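Local coordinates for cell wall surface anchor family protein (Streptococcus agalactiae serogroup V, PDB 3PF2), which probably builds the shaft of the type 1 pilus on the cell surface as its major pilin, here as a calcium-binding C-terminal fragment of two Ig-like domains, at residues Q195-A200 and K274-Y279. Residues are numbered along the deposited sequence; the frame is centred on the assembly and turned at random.
Sequences QTLGGA and KAPEGY
Gln195 meets Tyr279 at one end of the prealbumin-like, CNA-B-type domain, where the loop leading into strand 201-206 packs against the loop that leaves strand 266-274 and folds into a type II beta turn from Pro276 to Tyr279. The Gln195 amide stands almost perpendicular to the phenol ring, 87° between planes, and a water bonded to Tyr279 OH reaches Gln195 OE1 through a weak hydrogen bond. Leu197 is the hydrophobic centre of the contact. With Leu197 CG anti to the carbonyl carbon (chi1 -59°) and CD1 extended beyond it (chi2 171°), CD1 lies over one face of the Tyr279 ring in a CH-pi contact, 3.7 Å from the centroid, while CD2 lies near the hydroxyl and Leu197 CB rests 3.6 Å from Pro276 CG. Asn316 of strand 312-316 touches all three side chains. No direct hydrogen bond joins residues 195-200 to 274-279; waters bridge their backbones instead. One donates to Gly198 O at 2.7 Å and accepts from the N-H of Glu277, the second residue of the turn, which the bond from Tyr279 N to Pro276 O closes. Another donates to both Gly199 O and Ala275 O, two carbonyl oxygens that could not bond each other. Ala200 sets its CB 3.8 Å from Pro276 CD, and its CA makes a CA-H...O contact of 3.2 Å with Lys274 O.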
ATOM      1  N   GLN A 195      12.404   4.993 -36.795  1.00 24.91           N
ATOM      2  CA  GLN A 195      13.320   4.090 -36.108  1.00 24.58           C
ATOM      3  C   GLN A 195      13.344   4.292 -34.607  1.00 23.37           C
ATOM      4  O   GLN A 195      13.069   5.386 -34.113  1.00 23.06           O
ATOM      5  CB  GLN A 195      14.739   4.212 -36.661  1.00 25.39           C
ATOM      6  CG  GLN A 195      15.365   5.569 -36.476  1.00 27.22           C
ATOM      7  CD  GLN A 195      16.602   5.747 -37.327  1.00 31.17           C
ATOM      8  OE1 GLN A 195      17.533   4.937 -37.270  1.00 33.33           O
ATOM      9  NE2 GLN A 195      16.621   6.811 -38.123  1.00 31.65           N
ATOM     10  N   THR A 196      13.683   3.225 -33.901  1.00 22.20           N
ATOM     11  CA  THR A 196      13.846   3.265 -32.459  1.00 21.10           C
ATOM     12  C   THR A 196      15.288   3.638 -32.148  1.00 20.45           C
ATOM     13  O   THR A 196      16.197   3.385 -32.957  1.00 20.44           O
ATOM     14  CB  THR A 196      13.490   1.918 -31.822  1.00 21.08           C
ATOM     15  OG1 THR A 196      14.278   0.887 -32.433  1.00 22.12           O
ATOM     16  CG2 THR A 196      12.002   1.609 -32.021  1.00 21.42           C
ATOM     17  N   LEU A 197      15.502   4.266 -30.996  1.00 19.11           N
ATOM     18  CA  LEU A 197      16.821   4.793 -30.652  1.00 17.59           C
ATOM     19  C   LEU A 197      17.202   4.386 -29.250  1.00 17.77           C
ATOM     20  O   LEU A 197      16.437   4.599 -28.302  1.00 17.32           O
ATOM     21  CB  LEU A 197      16.839   6.320 -30.783  1.00 17.44           C
ATOM     22  CG  LEU A 197      16.515   6.960 -32.145  1.00 16.57           C
ATOM     23  CD1 LEU A 197      16.383   8.469 -31.997  1.00 16.89           C
ATOM     24  CD2 LEU A 197      17.598   6.613 -33.191  1.00 17.56           C
ATOM     25  N   GLY A 198      18.392   3.816 -29.113  1.00 16.92           N
ATOM     26  CA  GLY A 198      18.918   3.472 -27.794  1.00 16.69           C
ATOM     27  C   GLY A 198      19.811   4.553 -27.224  1.00 16.59           C
ATOM     28  O   GLY A 198      20.331   5.398 -27.964  1.00 16.59           O
ATOM     29  N   GLY A 199      19.998   4.527 -25.905  1.00 16.10           N
ATOM     30  CA  GLY A 199      20.974   5.394 -25.254  1.00 15.76           C
ATOM     31  C   GLY A 199      20.514   6.762 -24.799  1.00 15.93           C
ATOM     32  O   GLY A 199      21.309   7.530 -24.272  1.00 16.37           O
ATOM     33  N   ALA A 200      19.242   7.102 -25.014  1.00 15.37           N
ATOM     34  CA  ALA A 200      18.707   8.342 -24.452  1.00 14.99           C
ATOM     35  C   ALA A 200      18.617   8.142 -22.954  1.00 14.80           C
ATOM     36  O   ALA A 200      18.275   7.048 -22.497  1.00 15.28           O
ATOM     37  CB  ALA A 200      17.336   8.674 -25.041  1.00 14.93           C
ATOM     38  N   LYS A 274      20.597  13.046 -21.872  1.00 16.45           N
ATOM     39  CA  LYS A 274      21.486  12.534 -22.920  1.00 16.72           C
ATOM     40  C   LYS A 274      20.621  12.085 -24.078  1.00 16.79           C
ATOM     41  O   LYS A 274      19.636  11.385 -23.864  1.00 16.80           O
ATOM     42  CB  LYS A 274      22.326  11.359 -22.407  1.00 17.55           C
ATOM     43  CG  LYS A 274      23.328  10.811 -23.443  1.00 17.36           C
ATOM     44  CD  LYS A 274      24.244   9.742 -22.866  1.00 20.93           C
ATOM     45  CE  LYS A 274      25.219  10.309 -21.818  1.00 24.43           C
ATOM     46  NZ  LYS A 274      26.362   9.371 -21.561  1.00 25.47           N
ATOM     47  N   ALA A 275      20.981  12.504 -25.290  1.00 16.62           N
ATOM     48  CA  ALA A 275      20.271  12.099 -26.497  1.00 16.65           C
ATOM     49  C   ALA A 275      20.980  10.905 -27.135  1.00 17.04           C
ATOM     50  O   ALA A 275      22.168  10.686 -26.872  1.00 17.04           O
ATOM     51  CB  ALA A 275      20.176  13.261 -27.486  1.00 16.98           C
ATOM     52  N   PRO A 276      20.261  10.124 -27.965  1.00 17.56           N
ATOM     53  CA  PRO A 276      20.927   9.057 -28.715  1.00 18.10           C
ATOM     54  C   PRO A 276      22.004   9.653 -29.604  1.00 18.71           C
ATOM     55  O   PRO A 276      21.899  10.807 -30.014  1.00 18.51           O
ATOM     56  CB  PRO A 276      19.804   8.495 -29.587  1.00 17.64           C
ATOM     57  CG  PRO A 276      18.554   8.795 -28.801  1.00 17.78           C
ATOM     58  CD  PRO A 276      18.812  10.159 -28.248  1.00 17.46           C
ATOM     59  N   GLU A 277      23.042   8.878 -29.890  1.00 20.02           N
ATOM     60  CA  GLU A 277      24.112   9.349 -30.768  1.00 21.15           C
ATOM     61  C   GLU A 277      23.560  10.015 -32.024  1.00 20.51           C
ATOM     62  O   GLU A 277      22.722   9.441 -32.724  1.00 21.43           O
ATOM     63  CB  GLU A 277      25.005   8.182 -31.173  1.00 21.87           C
ATOM     64  CG  GLU A 277      26.220   8.598 -31.957  1.00 27.04           C
ATOM     65  CD  GLU A 277      27.416   8.801 -31.065  1.00 32.07           C
ATOM     66  OE1 GLU A 277      28.326   7.943 -31.102  1.00 35.04           O
ATOM     67  OE2 GLU A 277      27.437   9.805 -30.319  1.00 34.86           O
ATOM     68  N   GLY A 278      24.033  11.226 -32.294  1.00 20.45           N
ATOM     69  CA  GLY A 278      23.644  11.964 -33.492  1.00 20.06           C
ATOM     70  C   GLY A 278      22.406  12.832 -33.345  1.00 19.37           C
ATOM     71  O   GLY A 278      21.968  13.442 -34.320  1.00 19.62           O
ATOM     72  N   TYR A 279      21.837  12.887 -32.135  1.00 18.36           N
ATOM     73  CA  TYR A 279      20.611  13.643 -31.878  1.00 17.38           C
ATOM     74  C   TYR A 279      20.845  14.701 -30.818  1.00 16.95           C
ATOM     75  O   TYR A 279      21.810  14.620 -30.065  1.00 17.14           O
ATOM     76  CB  TYR A 279      19.473  12.712 -31.434  1.00 16.90           C
ATOM     77  CG  TYR A 279      18.989  11.827 -32.546  1.00 17.01           C
ATOM     78  CD1 TYR A 279      17.837  12.143 -33.276  1.00 16.90           C
ATOM     79  CD2 TYR A 279      19.700  10.682 -32.891  1.00 17.63           C
ATOM     80  CE1 TYR A 279      17.409  11.314 -34.319  1.00 16.89           C
ATOM     81  CE2 TYR A 279      19.291   9.867 -33.931  1.00 17.77           C
ATOM     82  CZ  TYR A 279      18.153  10.184 -34.633  1.00 16.14           C
ATOM     83  OH  TYR A 279      17.773   9.352 -35.646  1.00 17.63           O
TER
HETATM   84  O   HOH W   1      19.717   7.119 -36.130  1.00 28.34           O
HETATM   85  O   HOH W   2      22.750   6.164 -28.982  1.00 23.96           O
HETATM   86  O   HOH W   3      23.530   8.056 -25.898  1.00 30.89           O